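Local coordinates for protein APL1 (Anopheles gambiae, PDB 3O6N) that is a leucine-rich-repeat protein that probably acts in mosquito complement-like immunity, in a heterodimeric complex with LRIM1, at residues P315-D318 against R319-N322; N349-C353 against N354-A358. One frame throughout, in Å; residues are numbered along the deposited sequence.

Contact 1 of 2, residues P315-D318 against R319-N322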
ATOM      1  N   PRO A 315     -12.023 -21.414  21.639  1.00 20.79           N
ATOM      2  CA  PRO A 315     -12.460 -22.008  20.369  1.00 23.16           C
ATOM      3  C   PRO A 315     -11.864 -21.313  19.148  1.00 21.94           C
ATOM      4  O   PRO A 315     -11.638 -21.966  18.130  1.00 24.94           O
ATOM      5  CB  PRO A 315     -13.989 -21.837  20.399  1.00 25.49           C
ATOM      6  CG  PRO A 315     -14.256 -20.816  21.462  1.00 30.79           C
ATOM      7  CD  PRO A 315     -13.162 -20.992  22.470  1.00 26.61           C
ATOM      8  N   GLN A 316     -11.618 -20.011  19.244  1.00 18.02           N
ATOM      9  CA  GLN A 316     -10.961 -19.289  18.160  1.00 19.18           C
ATOM     10  C   GLN A 316      -9.470 -19.626  18.124  1.00 16.09           C
ATOM     11  O   GLN A 316      -8.914 -19.913  17.063  1.00 19.76           O
ATOM     12  CB  GLN A 316     -11.156 -17.776  18.310  1.00 14.86           C
ATOM     13  CG  GLN A 316     -10.498 -16.959  17.206  1.00 15.62           C
ATOM     14  CD  GLN A 316     -11.151 -17.172  15.851  1.00 19.89           C
ATOM     15  OE1 GLN A 316     -12.048 -16.428  15.462  1.00 19.42           O
ATOM     16  NE2 GLN A 316     -10.702 -18.193  15.127  1.00 21.48           N
ATOM     17  N   PHE A 317      -8.833 -19.586  19.292  1.00 16.24           N
ATOM     18  CA  PHE A 317      -7.399 -19.859  19.406  1.00 14.77           C
ATOM     19  C   PHE A 317      -7.032 -21.271  18.949  1.00 17.77           C
ATOM     20  O   PHE A 317      -5.981 -21.480  18.342  1.00 20.93           O
ATOM     21  CB  PHE A 317      -6.930 -19.673  20.852  1.00 17.35           C
ATOM     22  CG  PHE A 317      -7.041 -18.258  21.364  1.00 15.24           C
ATOM     23  CD1 PHE A 317      -7.084 -17.185  20.494  1.00 17.53           C
ATOM     24  CD2 PHE A 317      -7.098 -18.011  22.729  1.00 17.94           C
ATOM     25  CE1 PHE A 317      -7.184 -15.886  20.973  1.00 16.94           C
ATOM     26  CE2 PHE A 317      -7.198 -16.718  23.215  1.00 18.08           C
ATOM     27  CZ  PHE A 317      -7.237 -15.652  22.332  1.00 15.66           C
ATOM     28  N   ASP A 318      -7.898 -22.233  19.260  1.00 19.54           N
ATOM     29  CA  ASP A 318      -7.645 -23.646  18.975  1.00 22.73           C
ATOM     30  C   ASP A 318      -7.436 -23.933  17.492  1.00 27.20           C
ATOM     31  O   ASP A 318      -6.804 -24.928  17.134  1.00 28.32           O
ATOM     32  CB  ASP A 318      -8.803 -24.514  19.480  1.00 24.02           C
ATOM     33  CG  ASP A 318      -8.692 -24.857  20.953  1.00 30.82           C
ATOM     34  OD1 ASP A 318      -7.587 -24.751  21.523  1.00 31.88           O
ATOM     35  OD2 ASP A 318      -9.722 -25.253  21.537  1.00 28.92           O
ATOM     36  N   ARG A 319      -7.980 -23.067  16.638  1.00 26.13           N
ATOM     37  CA  ARG A 319      -7.949 -23.271  15.193  1.00 25.85           C
ATOM     38  C   ARG A 319      -6.816 -22.518  14.500  1.00 21.71           C
ATOM     39  O   ARG A 319      -6.602 -22.685  13.300  1.00 23.15           O
ATOM     40  CB  ARG A 319      -9.266 -22.816  14.565  1.00 34.01           C
ATOM     41  CG  ARG A 319     -10.516 -23.350  15.227  1.00 42.68           C
ATOM     42  CD  ARG A 319     -11.745 -22.791  14.535  1.00 47.55           C
ATOM     43  NE  ARG A 319     -11.735 -23.095  13.106  1.00 47.19           N
ATOM     44  CZ  ARG A 319     -12.312 -24.164  12.571  1.00 50.38           C
ATOM     45  NH1 ARG A 319     -12.953 -25.029  13.345  1.00 52.45           N
ATOM     46  NH2 ARG A 319     -12.254 -24.369  11.261  1.00 48.01           N
ATOM     47  N   LEU A 320      -6.106 -21.677  15.243  1.00 17.98           N
ATOM     48  CA  LEU A 320      -5.070 -20.835  14.644  1.00 19.01           C
ATOM     49  C   LEU A 320      -3.759 -21.576  14.415  1.00 18.90           C
ATOM     50  O   LEU A 320      -3.505 -22.619  15.017  1.00 20.55           O
ATOM     51  CB  LEU A 320      -4.812 -19.610  15.526  1.00 16.97           C
ATOM     52  CG  LEU A 320      -5.994 -18.663  15.736  1.00 18.34           C
ATOM     53  CD1 LEU A 320      -5.634 -17.614  16.776  1.00 20.09           C
ATOM     54  CD2 LEU A 320      -6.375 -18.016  14.410  1.00 18.58           C
ATOM     55  N   GLU A 321      -2.927 -21.026  13.537  1.00 18.33           N
ATOM     56  CA  GLU A 321      -1.573 -21.518  13.366  1.00 20.57           C
ATOM     57  C   GLU A 321      -0.606 -20.566  14.060  1.00 19.01           C
ATOM     58  O   GLU A 321       0.403 -20.994  14.607  1.00 21.46           O
ATOM     59  CB  GLU A 321      -1.230 -21.658  11.880  1.00 27.20           C
ATOM     60  CG  GLU A 321      -2.011 -22.764  11.184  1.00 34.47           C
ATOM     61  CD  GLU A 321      -1.780 -22.793   9.684  1.00 41.61           C
ATOM     62  OE1 GLU A 321      -0.884 -22.067   9.204  1.00 39.45           O
ATOM     63  OE2 GLU A 321      -2.499 -23.541   8.986  1.00 44.50           O
ATOM     64  N   ASN A 322      -0.931 -19.275  14.040  1.00 20.32           N
ATOM     65  CA  ASN A 322      -0.103 -18.257  14.689  1.00 19.20           C
ATOM     66  C   ASN A 322      -0.930 -17.358  15.595  1.00 18.76           C
ATOM     67  O   ASN A 322      -1.894 -16.745  15.147  1.00 19.25           O
ATOM     68  CB  ASN A 322       0.607 -17.376  13.657  1.00 21.06           C
ATOM     69  CG  ASN A 322       1.466 -18.164  12.693  1.00 25.15           C
ATOM     70  OD1 ASN A 322       1.050 -19.195  12.169  1.00 32.24           O
ATOM     71  ND2 ASN A 322       2.673 -17.671  12.447  1.00 28.96           N
TER
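With chi1 at -65° in F317 and -62° in L320, CG of each lies beside its own backbone N and anti to the carbonyl carbon, and the two side chains run side by side in the same direction. The leucine then continues extended, chi2 172°, which carries CD1 to the edge of the phenyl ring, near its plane, 4.0 Å from F317 CD1. The same methyl lies against F317 CA, while L320 CG lies 3.4 Å from Q316 O.

The backbone beneath this pair is a type I beta turn from F317 to L320, leading out of the short helix 314-317. L320 N donates to F317 O over 3.1 Å, and R319 N makes a weak bond of 3.3 Å to Q316 O. Turn and helix belong to the convex side of one coil of the leucine-rich-repeat solenoid, and the chain leaves them for strand 322-324 of the concave face. F317 and L320 are both buried and both touch L300 of the preceding strand, 299-301, so the hydrophobic pair packs against the neighbouring coil.

R319 follows a different course. Its CG touches P315 O at 3.4 Å and its CB lies 3.8 Å from Q316 O, so the aliphatic part covers these two carbonyl oxygens; beyond it, a bend at chi3 turns the guanidinium, whose NH2 is hydrogen-bonded to P295 O. Q316, buried, sends its amide to the same neighbouring coil, where OE1 accepts from I294 N; NE2 comes only within 4.4 Å of L320 CD2. D318 faces the following coil instead, where its OD2 is hydrogen-bonded to S336 OG.

Contact 2 of 2, residues N349-C353 against N354-A358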
ATOM      1  N   ASN A 349       3.294 -10.534  30.021  1.00 15.54           N
ATOM      2  CA  ASN A 349       1.893 -10.516  30.417  1.00 17.89           C
ATOM      3  C   ASN A 349       1.764 -10.521  31.941  1.00 18.71           C
ATOM      4  O   ASN A 349       2.610  -9.951  32.632  1.00 18.06           O
ATOM      5  CB  ASN A 349       1.127 -11.664  29.760  1.00 15.49           C
ATOM      6  CG  ASN A 349       0.635 -11.304  28.367  1.00 17.91           C
ATOM      7  OD1 ASN A 349      -0.269 -10.492  28.225  1.00 17.26           O
ATOM      8  ND2 ASN A 349       1.237 -11.897  27.333  1.00 15.37           N
ATOM      9  N   ASP A 350       0.716 -11.150  32.466  1.00 16.18           N
ATOM     10  CA  ASP A 350       0.494 -11.183  33.915  1.00 20.36           C
ATOM     11  C   ASP A 350      -0.048 -12.544  34.346  1.00 19.09           C
ATOM     12  O   ASP A 350      -1.091 -12.638  35.002  1.00 20.04           O
ATOM     13  CB  ASP A 350      -0.475 -10.073  34.330  1.00 20.12           C
ATOM     14  CG  ASP A 350      -0.551  -9.894  35.833  1.00 24.81           C
ATOM     15  OD1 ASP A 350       0.466 -10.144  36.515  1.00 25.22           O
ATOM     16  OD2 ASP A 350      -1.628  -9.501  36.332  1.00 22.68           O
ATOM     17  N   TRP A 351       0.686 -13.594  33.992  1.00 18.98           N
ATOM     18  CA  TRP A 351       0.195 -14.964  34.095  1.00 17.50           C
ATOM     19  C   TRP A 351      -0.097 -15.461  35.504  1.00 18.05           C
ATOM     20  O   TRP A 351       0.625 -15.156  36.450  1.00 17.78           O
ATOM     21  CB  TRP A 351       1.185 -15.928  33.442  1.00 16.15           C
ATOM     22  CG  TRP A 351       1.404 -15.653  31.993  1.00 16.81           C
ATOM     23  CD1 TRP A 351       2.545 -15.187  31.412  1.00 16.41           C
ATOM     24  CD2 TRP A 351       0.451 -15.818  30.937  1.00 17.27           C
ATOM     25  NE1 TRP A 351       2.367 -15.058  30.056  1.00 16.46           N
ATOM     26  CE2 TRP A 351       1.088 -15.433  29.740  1.00 14.81           C
ATOM     27  CE3 TRP A 351      -0.877 -16.253  30.888  1.00 19.06           C
ATOM     28  CZ2 TRP A 351       0.441 -15.474  28.504  1.00 17.64           C
ATOM     29  CZ3 TRP A 351      -1.520 -16.289  29.658  1.00 18.71           C
ATOM     30  CH2 TRP A 351      -0.858 -15.905  28.486  1.00 18.57           C
ATOM     31  N   ASP A 352      -1.167 -16.240  35.614  1.00 17.49           N
ATOM     32  CA  ASP A 352      -1.397 -17.085  36.771  1.00 18.20           C
ATOM     33  C   ASP A 352      -0.578 -18.355  36.558  1.00 18.78           C
ATOM     34  O   ASP A 352      -0.624 -18.952  35.481  1.00 17.52           O
ATOM     35  CB  ASP A 352      -2.883 -17.430  36.878  1.00 21.44           C
ATOM     36  CG  ASP A 352      -3.153 -18.525  37.887  1.00 31.09           C
ATOM     37  OD1 ASP A 352      -3.130 -18.229  39.098  1.00 38.00           O
ATOM     38  OD2 ASP A 352      -3.386 -19.681  37.468  1.00 32.35           O
ATOM     39  N   CYS A 353       0.177 -18.767  37.573  1.00 20.65           N
ATOM     40  CA  CYS A 353       1.065 -19.915  37.422  1.00 18.97           C
ATOM     41  C   CYS A 353       0.336 -21.206  37.057  1.00 21.24           C
ATOM     42  O   CYS A 353       0.797 -21.958  36.201  1.00 18.24           O
ATOM     43  CB  CYS A 353       1.910 -20.125  38.681  1.00 21.54           C
ATOM     44  SG  CYS A 353       3.105 -18.823  38.978  1.00 23.73           S
ATOM     45  N   ASN A 354      -0.790 -21.470  37.716  1.00 18.77           N
ATOM     46  CA  ASN A 354      -1.556 -22.680  37.434  1.00 21.02           C
ATOM     47  C   ASN A 354      -1.978 -22.755  35.972  1.00 18.98           C
ATOM     48  O   ASN A 354      -1.954 -23.826  35.360  1.00 18.69           O
ATOM     49  CB  ASN A 354      -2.784 -22.775  38.342  1.00 24.58           C
ATOM     50  CG  ASN A 354      -2.428 -23.149  39.764  1.00 38.86           C
ATOM     51  OD1 ASN A 354      -2.796 -22.454  40.711  1.00 49.73           O
ATOM     52  ND2 ASN A 354      -1.705 -24.253  39.922  1.00 40.56           N
ATOM     53  N   SER A 355      -2.365 -21.616  35.412  1.00 19.49           N
ATOM     54  CA  SER A 355      -2.764 -21.568  34.012  1.00 16.46           C
ATOM     55  C   SER A 355      -1.601 -21.944  33.090  1.00 19.19           C
ATOM     56  O   SER A 355      -1.786 -22.673  32.119  1.00 15.92           O
ATOM     57  CB  SER A 355      -3.306 -20.186  33.647  1.00 17.26           C
ATOM     58  OG  SER A 355      -3.882 -20.206  32.354  1.00 16.89           O
ATOM     59  N   LEU A 356      -0.404 -21.459  33.406  1.00 19.37           N
ATOM     60  CA  LEU A 356       0.779 -21.795  32.616  1.00 19.45           C
ATOM     61  C   LEU A 356       1.139 -23.277  32.704  1.00 17.69           C
ATOM     62  O   LEU A 356       1.529 -23.881  31.705  1.00 17.37           O
ATOM     63  CB  LEU A 356       1.973 -20.940  33.030  1.00 18.04           C
ATOM     64  CG  LEU A 356       1.929 -19.473  32.616  1.00 17.18           C
ATOM     65  CD1 LEU A 356       3.213 -18.781  33.058  1.00 18.24           C
ATOM     66  CD2 LEU A 356       1.728 -19.344  31.099  1.00 14.83           C
ATOM     67  N   ARG A 357       1.013 -23.866  33.891  1.00 17.65           N
ATOM     68  CA  ARG A 357       1.289 -25.293  34.036  1.00 16.21           C
ATOM     69  C   ARG A 357       0.337 -26.120  33.180  1.00 20.55           C
ATOM     70  O   ARG A 357       0.756 -27.060  32.501  1.00 19.86           O
ATOM     71  CB  ARG A 357       1.223 -25.732  35.499  1.00 16.68           C
ATOM     72  CG  ARG A 357       2.405 -25.245  36.307  1.00 18.42           C
ATOM     73  CD  ARG A 357       2.353 -25.729  37.747  1.00 28.60           C
ATOM     74  NE  ARG A 357       3.028 -24.762  38.601  1.00 39.59           N
ATOM     75  CZ  ARG A 357       2.404 -23.932  39.425  1.00 37.97           C
ATOM     76  NH1 ARG A 357       1.084 -23.971  39.548  1.00 33.05           N
ATOM     77  NH2 ARG A 357       3.110 -23.077  40.146  1.00 48.26           N
ATOM     78  N   ALA A 358      -0.944 -25.767  33.208  1.00 18.34           N
ATOM     79  CA  ALA A 358      -1.931 -26.459  32.385  1.00 19.60           C
ATOM     80  C   ALA A 358      -1.636 -26.238  30.906  1.00 16.40           C
ATOM     81  O   ALA A 358      -1.679 -27.173  30.104  1.00 20.47           O
ATOM     82  CB  ALA A 358      -3.338 -25.983  32.723  1.00 17.17           C
TER
HETATM   83  O   HOH W   1      -1.458 -20.070  40.222  1.00 29.12           O
HETATM   84  O   HOH W   2      -4.671 -20.206  40.423  1.00 39.90           O
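C353, L356 and D352 carry most of this contact, which opens helix 353-359. D352 is the N-cap: with CG anti to the backbone N (chi1 168°), OD2 accepts from S355 N at 3.0 Å, on its anti side and 26° out of the carboxylate plane. Its carbonyl oxygen, D352 O, takes L356 N at 3.3 Å. Water 1 accepts from N354 N and lies 2.7 Å from D352 OD1, to which it probably donates, adding a bridge across the N-cap.

L356 crosses W351 at about a right angle. Its CD2 stands over one face of the indole, 3.9 Å from the centroid of the five-membered ring in a CH-pi contact, and CD1 meets W351 CB at 3.5 Å; N349 CB lies over the opposite face. C353 O accepts from R357 N at 3.0 Å, and C353 CB packs 3.5 Å from R357 NH2, which forms a salt bridge with E389, while R357 NE pairs with E382. C353 SG is bonded to C387, tying the first turn of the helix to strand 385-388 in what is probably the C-terminal capping region. The carboxylate at the amino end of the helix probably interacts favourably with the helix dipole, while the disulfide fixes that end covalently.

Both contacts lie toward the C-terminal end of the leucine-rich-repeat solenoid, with centres 19 Å apart and nearest atoms about 8 Å apart, so they do not touch. Contact 1 comes first along the chain and runs from helix 314-317 into the start of strand 322-324. Strand 343-345, the outermost at this end of the parallel array, then intervenes before contact 2. There the chain enters strand 351-352 and helix 353-359, which pack with strands 380-382 and 385-388. L333 links the surroundings, touching F317 and W351 and donating its backbone N to S355 OG. The pair therefore marks the passage from repeating coils to what is probably the disulfide-bonded C-terminal capping region.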